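Local coordinates for malonyl CoA:acyl carrier protein malonyltransferase (Streptomyces coelicolor, PDB 1NM2) that probably transfers malonyl groups from coenzyme A to the acyl carrier protein, supplying building units for fatty acid biosynthesis, at residues A[90-96]-A[227-232]; A[270-274]-A[310-314]. One frame throughout, in Å; residues are numbered along the deposited sequence.

Contact 1: A[90-96]-A[227-232]; sequences TPGAVAG and VTYVSN
With CG1 of Val227 turned opposite the backbone N (chi1 -174°), the methyl reaches the backbone of Pro91, CG1 of Val227 lying 3.1 Å from Pro91 O, a tight contact against a carbonyl oxygen. The other branch slides past Thr90, Val227 CG2 to Thr90 CG2 being 3.8 Å. Val94 sets CG2 between its own backbone N and carbonyl carbon, and that methyl meets Tyr229 obliquely, at 3.9 Å from CD1. Phe107 of helix 100-107 packs on Val94, while Tyr229 OH bonds to the carbonyl of Glu101. Ala95 and Val230 touch through their CB atoms, and both pack on Phe265 of helix 258-267. Between these layers the two chains run parallel: Val94 N donates to Thr228 O (2.9 Å), and Val230 N returns an almost straight bond to Val94 O (3.0 Å, 178° at the hydrogen). Farther along the chains diverge, and a water takes over, accepting from Gly96 N at 2.9 Å and lying 2.7 Å from Val230 O. Asn232 then closes the end with its amide, ND2 giving a bent bond to Gly96 O (2.9 Å, 142°) from a position where the oxygen lies tilted out of the amide plane. Its OD1 accepts from Ser98 N. Gly96, Ser98 and Gly100 fit the nucleophile elbow of the alpha/beta hydrolase-like core, so Ser98 is probably the acyl-accepting serine, as in FabD relatives. Donor and acceptor ends of one amide thus both grip the backbone of this probable elbow, at Gly96 O and Ser98 N, which fixes the flip of Asn232 and is consistent with a second-shell part in positioning the nucleophile.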
ATOM      1  N   THR A  90      12.556  -8.610 -14.678  1.00 30.41           N
ATOM      2  CA  THR A  90      12.128  -9.272 -13.457  1.00 29.72           C
ATOM      3  C   THR A  90      12.903  -8.676 -12.287  1.00 28.97           C
ATOM      4  O   THR A  90      14.129  -8.753 -12.245  1.00 29.69           O
ATOM      5  CB  THR A  90      12.404 -10.791 -13.530  1.00 30.39           C
ATOM      6  OG1 THR A  90      11.664 -11.356 -14.617  1.00 28.36           O
ATOM      7  CG2 THR A  90      11.995 -11.479 -12.233  1.00 29.50           C
ATOM      8  N   PRO A  91      12.198  -8.059 -11.326  1.00 28.69           N
ATOM      9  CA  PRO A  91      12.873  -7.463 -10.169  1.00 26.85           C
ATOM     10  C   PRO A  91      13.416  -8.514  -9.205  1.00 25.84           C
ATOM     11  O   PRO A  91      13.012  -9.677  -9.259  1.00 24.92           O
ATOM     12  CB  PRO A  91      11.775  -6.612  -9.537  1.00 26.32           C
ATOM     13  CG  PRO A  91      10.550  -7.417  -9.811  1.00 27.86           C
ATOM     14  CD  PRO A  91      10.743  -7.831 -11.259  1.00 27.74           C
ATOM     15  N   GLY A  92      14.329  -8.097  -8.328  1.00 23.75           N
ATOM     16  CA  GLY A  92      14.896  -9.013  -7.352  1.00 21.58           C
ATOM     17  C   GLY A  92      13.888  -9.349  -6.264  1.00 21.25           C
ATOM     18  O   GLY A  92      13.903 -10.446  -5.704  1.00 21.52           O
ATOM     19  N   ALA A  93      13.005  -8.401  -5.960  1.00 18.30           N
ATOM     20  CA  ALA A  93      11.979  -8.607  -4.944  1.00 16.24           C
ATOM     21  C   ALA A  93      10.878  -7.566  -5.085  1.00 15.94           C
ATOM     22  O   ALA A  93      11.082  -6.522  -5.704  1.00 15.20           O
ATOM     23  CB  ALA A  93      12.593  -8.527  -3.558  1.00 14.57           C
ATOM     24  N   VAL A  94       9.712  -7.856  -4.508  1.00 15.82           N
ATOM     25  CA  VAL A  94       8.584  -6.931  -4.562  1.00 14.29           C
ATOM     26  C   VAL A  94       7.921  -6.778  -3.202  1.00 14.37           C
ATOM     27  O   VAL A  94       8.019  -7.656  -2.345  1.00 15.33           O
ATOM     28  CB  VAL A  94       7.510  -7.400  -5.564  1.00 15.82           C
ATOM     29  CG1 VAL A  94       8.107  -7.467  -6.962  1.00 16.84           C
ATOM     30  CG2 VAL A  94       6.938  -8.755  -5.131  1.00 16.48           C
ATOM     31  N   ALA A  95       7.249  -5.650  -3.005  1.00 14.88           N
ATOM     32  CA  ALA A  95       6.543  -5.391  -1.754  1.00 14.89           C
ATOM     33  C   ALA A  95       5.666  -4.155  -1.940  1.00 14.76           C
ATOM     34  O   ALA A  95       5.781  -3.446  -2.945  1.00 13.73           O
ATOM     35  CB  ALA A  95       7.539  -5.180  -0.615  1.00 12.79           C
ATOM     36  N   GLY A  96       4.779  -3.908  -0.986  1.00 13.84           N
ATOM     37  CA  GLY A  96       3.906  -2.756  -1.094  1.00 15.15           C
ATOM     38  C   GLY A  96       3.353  -2.361   0.257  1.00 15.46           C
ATOM     39  O   GLY A  96       3.386  -3.153   1.195  1.00 15.51           O
ATOM     40  N   VAL A 227       8.845 -14.293  -7.740  1.00 23.82           N
ATOM     41  CA  VAL A 227       9.841 -13.313  -7.338  1.00 23.19           C
ATOM     42  C   VAL A 227       9.707 -13.181  -5.824  1.00 22.99           C
ATOM     43  O   VAL A 227       8.612 -13.349  -5.283  1.00 21.88           O
ATOM     44  CB  VAL A 227       9.565 -11.939  -7.984  1.00 25.19           C
ATOM     45  CG1 VAL A 227      10.697 -10.980  -7.668  1.00 25.11           C
ATOM     46  CG2 VAL A 227       9.391 -12.093  -9.491  1.00 26.83           C
ATOM     47  N   THR A 228      10.812 -12.893  -5.143  1.00 22.14           N
ATOM     48  CA  THR A 228      10.790 -12.748  -3.692  1.00 21.77           C
ATOM     49  C   THR A 228       9.706 -11.752  -3.275  1.00 21.10           C
ATOM     50  O   THR A 228       9.696 -10.608  -3.727  1.00 20.99           O
ATOM     51  CB  THR A 228      12.151 -12.267  -3.169  1.00 22.51           C
ATOM     52  OG1 THR A 228      13.170 -13.193  -3.574  1.00 23.82           O
ATOM     53  CG2 THR A 228      12.133 -12.179  -1.648  1.00 23.01           C
ATOM     54  N   TYR A 229       8.797 -12.201  -2.416  1.00 20.00           N
ATOM     55  CA  TYR A 229       7.692 -11.369  -1.941  1.00 18.68           C
ATOM     56  C   TYR A 229       7.872 -11.039  -0.454  1.00 17.97           C
ATOM     57  O   TYR A 229       7.842 -11.932   0.391  1.00 19.25           O
ATOM     58  CB  TYR A 229       6.369 -12.114  -2.154  1.00 18.18           C
ATOM     59  CG  TYR A 229       5.143 -11.330  -1.750  1.00 17.55           C
ATOM     60  CD1 TYR A 229       4.458 -10.541  -2.673  1.00 18.15           C
ATOM     61  CD2 TYR A 229       4.686 -11.351  -0.431  1.00 18.24           C
ATOM     62  CE1 TYR A 229       3.346  -9.789  -2.291  1.00 18.51           C
ATOM     63  CE2 TYR A 229       3.585 -10.603  -0.041  1.00 18.77           C
ATOM     64  CZ  TYR A 229       2.921  -9.826  -0.973  1.00 19.03           C
ATOM     65  OH  TYR A 229       1.844  -9.070  -0.576  1.00 21.28           O
ATOM     66  N   VAL A 230       8.049  -9.757  -0.143  1.00 17.89           N
ATOM     67  CA  VAL A 230       8.245  -9.307   1.237  1.00 17.68           C
ATOM     68  C   VAL A 230       6.919  -8.837   1.828  1.00 18.00           C
ATOM     69  O   VAL A 230       6.263  -7.956   1.267  1.00 17.03           O
ATOM     70  CB  VAL A 230       9.273  -8.153   1.297  1.00 17.20           C
ATOM     71  CG1 VAL A 230       9.499  -7.719   2.742  1.00 17.51           C
ATOM     72  CG2 VAL A 230      10.589  -8.604   0.677  1.00 17.03           C
ATOM     73  N   SER A 231       6.551  -9.406   2.975  1.00 16.98           N
ATOM     74  CA  SER A 231       5.279  -9.105   3.641  1.00 16.88           C
ATOM     75  C   SER A 231       5.252  -8.056   4.760  1.00 16.66           C
ATOM     76  O   SER A 231       6.149  -7.998   5.608  1.00 16.88           O
ATOM     77  CB  SER A 231       4.680 -10.420   4.164  1.00 14.54           C
ATOM     78  OG  SER A 231       3.589 -10.202   5.045  1.00 16.58           O
ATOM     79  N   ASN A 232       4.184  -7.253   4.758  1.00 16.75           N
ATOM     80  CA  ASN A 232       3.946  -6.189   5.742  1.00 17.64           C
ATOM     81  C   ASN A 232       3.821  -6.670   7.183  1.00 17.00           C
ATOM     82  O   ASN A 232       4.115  -5.931   8.120  1.00 17.03           O
ATOM     83  CB  ASN A 232       2.647  -5.445   5.420  1.00 17.41           C
ATOM     84  CG  ASN A 232       2.795  -4.444   4.306  1.00 17.58           C
ATOM     85  OD1 ASN A 232       1.844  -3.746   3.974  1.00 18.59           O
ATOM     86  ND2 ASN A 232       3.986  -4.363   3.721  1.00 16.72           N
TER
HETATM   87  O   HOH W   1      13.743 -13.103  -6.620  1.00 28.36           O
HETATM   88  O   HOH W   2       4.718  -5.786   1.205  1.00 27.50           O

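Contact 2: A[270-274]-A[310-314]; sequences VTAII and LVAEH
Ala272 CB sits squarely over one face of the His314 imidazole, 3.4 Å from the ring centroid and only 5° off its normal, a CH-pi contact. Thr271 comes instead to the ring edge, near its plane, where OG1 and ND1 of His314 share a hydrogen bond of 2.7 Å that either could donate. Thr271 places this hydroxyl by turning OG1 between its backbone N and carbonyl carbon (chi1 55°). Away from the ring the contact is aliphatic: Ile274 slides past Leu310 in the opposite sense, CG1 to CD2 at 3.8 Å, and its CD1 meets Val311 CG2 at 3.6 Å, the two side chains crossing at about a right angle. Leu310 CG also reaches Ala272 CB at 4.2 Å. The fold here is the parallel sheet of the hydrolase-like core, with the C-terminal helix 304-314 lying on one face of strand 272-275. The two short axes approach to 9.6 Å at 145°, so the helix runs roughly back against the strand. Ile273 points to the other face, onto Phe265 of helix 258-267. Without the imidazole, as with an alanine here in place of His314, the methyl of Ala272 would probably face a gap and the Thr271 hydroxyl would lose its partner on the helix. Further out, Met2 N bonds the same Thr271 OG1, giving this oxygen a second hold. Leu310 O lies in the plane of the His314 ring at its edge, while the ring of His1 meets it at a steep angle. The side chains of His314 and Leu310 both pack on Lys294 of the neighbouring strand 294-297.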
ATOM      1  N   VAL A 270      19.621  -4.713  -1.374  1.00 26.55           N
ATOM      2  CA  VAL A 270      18.969  -3.821  -2.329  1.00 25.08           C
ATOM      3  C   VAL A 270      19.894  -2.683  -2.778  1.00 24.86           C
ATOM      4  O   VAL A 270      20.563  -2.057  -1.954  1.00 25.62           O
ATOM      5  CB  VAL A 270      17.684  -3.214  -1.709  1.00 26.35           C
ATOM      6  CG1 VAL A 270      18.034  -2.432  -0.444  1.00 24.36           C
ATOM      7  CG2 VAL A 270      16.979  -2.324  -2.726  1.00 25.09           C
ATOM      8  N   THR A 271      19.933  -2.422  -4.082  1.00 23.40           N
ATOM      9  CA  THR A 271      20.768  -1.349  -4.624  1.00 23.83           C
ATOM     10  C   THR A 271      19.925  -0.278  -5.317  1.00 24.04           C
ATOM     11  O   THR A 271      20.397   0.833  -5.567  1.00 24.90           O
ATOM     12  CB  THR A 271      21.817  -1.887  -5.632  1.00 24.51           C
ATOM     13  OG1 THR A 271      21.157  -2.626  -6.668  1.00 25.06           O
ATOM     14  CG2 THR A 271      22.838  -2.784  -4.920  1.00 24.71           C
ATOM     15  N   ALA A 272      18.676  -0.615  -5.621  1.00 21.95           N
ATOM     16  CA  ALA A 272      17.766   0.320  -6.269  1.00 20.68           C
ATOM     17  C   ALA A 272      16.313  -0.038  -5.978  1.00 20.56           C
ATOM     18  O   ALA A 272      15.961  -1.213  -5.884  1.00 19.65           O
ATOM     19  CB  ALA A 272      18.006   0.328  -7.772  1.00 22.72           C
ATOM     20  N   ILE A 273      15.482   0.988  -5.829  1.00 20.30           N
ATOM     21  CA  ILE A 273      14.056   0.810  -5.573  1.00 21.22           C
ATOM     22  C   ILE A 273      13.240   1.699  -6.502  1.00 21.77           C
ATOM     23  O   ILE A 273      13.489   2.904  -6.615  1.00 20.30           O
ATOM     24  CB  ILE A 273      13.668   1.186  -4.122  1.00 23.55           C
ATOM     25  CG1 ILE A 273      14.267   0.184  -3.135  1.00 24.16           C
ATOM     26  CG2 ILE A 273      12.144   1.215  -3.980  1.00 21.66           C
ATOM     27  CD1 ILE A 273      13.970   0.520  -1.677  1.00 26.11           C
ATOM     28  N   ILE A 274      12.274   1.087  -7.173  1.00 20.58           N
ATOM     29  CA  ILE A 274      11.381   1.805  -8.065  1.00 20.91           C
ATOM     30  C   ILE A 274       9.982   1.649  -7.480  1.00 20.21           C
ATOM     31  O   ILE A 274       9.536   0.534  -7.209  1.00 20.79           O
ATOM     32  CB  ILE A 274      11.406   1.214  -9.495  1.00 21.10           C
ATOM     33  CG1 ILE A 274      12.760   1.491 -10.150  1.00 22.82           C
ATOM     34  CG2 ILE A 274      10.280   1.818 -10.330  1.00 23.04           C
ATOM     35  CD1 ILE A 274      12.910   0.892 -11.531  1.00 23.61           C
ATOM     36  N   LEU A 310      17.343   2.541 -15.028  1.00 30.52           N
ATOM     37  CA  LEU A 310      17.585   2.019 -13.695  1.00 29.05           C
ATOM     38  C   LEU A 310      17.374   0.508 -13.686  1.00 29.76           C
ATOM     39  O   LEU A 310      18.151  -0.234 -13.082  1.00 28.82           O
ATOM     40  CB  LEU A 310      16.649   2.693 -12.693  1.00 29.40           C
ATOM     41  CG  LEU A 310      17.026   2.560 -11.217  1.00 29.24           C
ATOM     42  CD1 LEU A 310      18.464   3.034 -11.005  1.00 29.22           C
ATOM     43  CD2 LEU A 310      16.058   3.381 -10.373  1.00 29.41           C
ATOM     44  N   VAL A 311      16.321   0.053 -14.357  1.00 29.23           N
ATOM     45  CA  VAL A 311      16.042  -1.373 -14.427  1.00 29.88           C
ATOM     46  C   VAL A 311      17.220  -2.086 -15.087  1.00 31.78           C
ATOM     47  O   VAL A 311      17.773  -3.030 -14.531  1.00 33.20           O
ATOM     48  CB  VAL A 311      14.753  -1.663 -15.239  1.00 28.37           C
ATOM     49  CG1 VAL A 311      14.615  -3.151 -15.492  1.00 27.67           C
ATOM     50  CG2 VAL A 311      13.541  -1.165 -14.477  1.00 26.08           C
ATOM     51  N   ALA A 312      17.610  -1.615 -16.265  1.00 32.09           N
ATOM     52  CA  ALA A 312      18.713  -2.213 -17.005  1.00 34.05           C
ATOM     53  C   ALA A 312      19.998  -2.397 -16.192  1.00 34.69           C
ATOM     54  O   ALA A 312      20.628  -3.452 -16.254  1.00 34.59           O
ATOM     55  CB  ALA A 312      19.005  -1.383 -18.254  1.00 31.88           C
ATOM     56  N   GLU A 313      20.390  -1.380 -15.428  1.00 35.65           N
ATOM     57  CA  GLU A 313      21.623  -1.475 -14.653  1.00 37.03           C
ATOM     58  C   GLU A 313      21.511  -2.192 -13.309  1.00 36.55           C
ATOM     59  O   GLU A 313      22.516  -2.386 -12.626  1.00 35.83           O
ATOM     60  CB  GLU A 313      22.223  -0.083 -14.438  1.00 39.01           C
ATOM     61  CG  GLU A 313      21.362   0.861 -13.629  1.00 42.82           C
ATOM     62  CD  GLU A 313      22.108   2.122 -13.228  1.00 45.79           C
ATOM     63  OE1 GLU A 313      23.132   2.004 -12.519  1.00 47.72           O
ATOM     64  OE2 GLU A 313      21.674   3.231 -13.618  1.00 46.69           O
ATOM     65  N   HIS A 314      20.304  -2.594 -12.928  1.00 35.53           N
ATOM     66  CA  HIS A 314      20.120  -3.277 -11.652  1.00 35.16           C
ATOM     67  C   HIS A 314      19.472  -4.654 -11.761  1.00 35.38           C
ATOM     68  O   HIS A 314      19.209  -5.301 -10.749  1.00 34.17           O
ATOM     69  CB  HIS A 314      19.310  -2.389 -10.706  1.00 33.46           C
ATOM     70  CG  HIS A 314      20.091  -1.244 -10.142  1.00 33.88           C
ATOM     71  ND1 HIS A 314      20.928  -1.378  -9.054  1.00 34.61           N
ATOM     72  CD2 HIS A 314      20.185   0.051 -10.530  1.00 33.59           C
ATOM     73  CE1 HIS A 314      21.502  -0.217  -8.796  1.00 33.00           C
ATOM     74  NE2 HIS A 314      21.069   0.667  -9.677  1.00 33.38           N
TER

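Both contacts belong to one parallel sheet: contact 1 joins its edge strand 228-229 to strand 93-96, and contact 2 lays the C-terminal helix on strand 272-275. Strand 3-7 runs between strands 93-96 and 272-275, bonding to both through its backbone. The contact centres are 13 Å apart and the nearest atoms about 6 Å, so they do not touch directly. Phe265 of helix 258-267 packs on Ala95 and Val230 of contact 1 and on Ile273, whose side chain leaves strand 272-275 away from helix 304-314; Phe89, just before Thr90, reaches Val311. Only contact 1 adjoins the probable nucleophile, Ser98. Neither supplies the nickel ligands, Asp50 and Asp52.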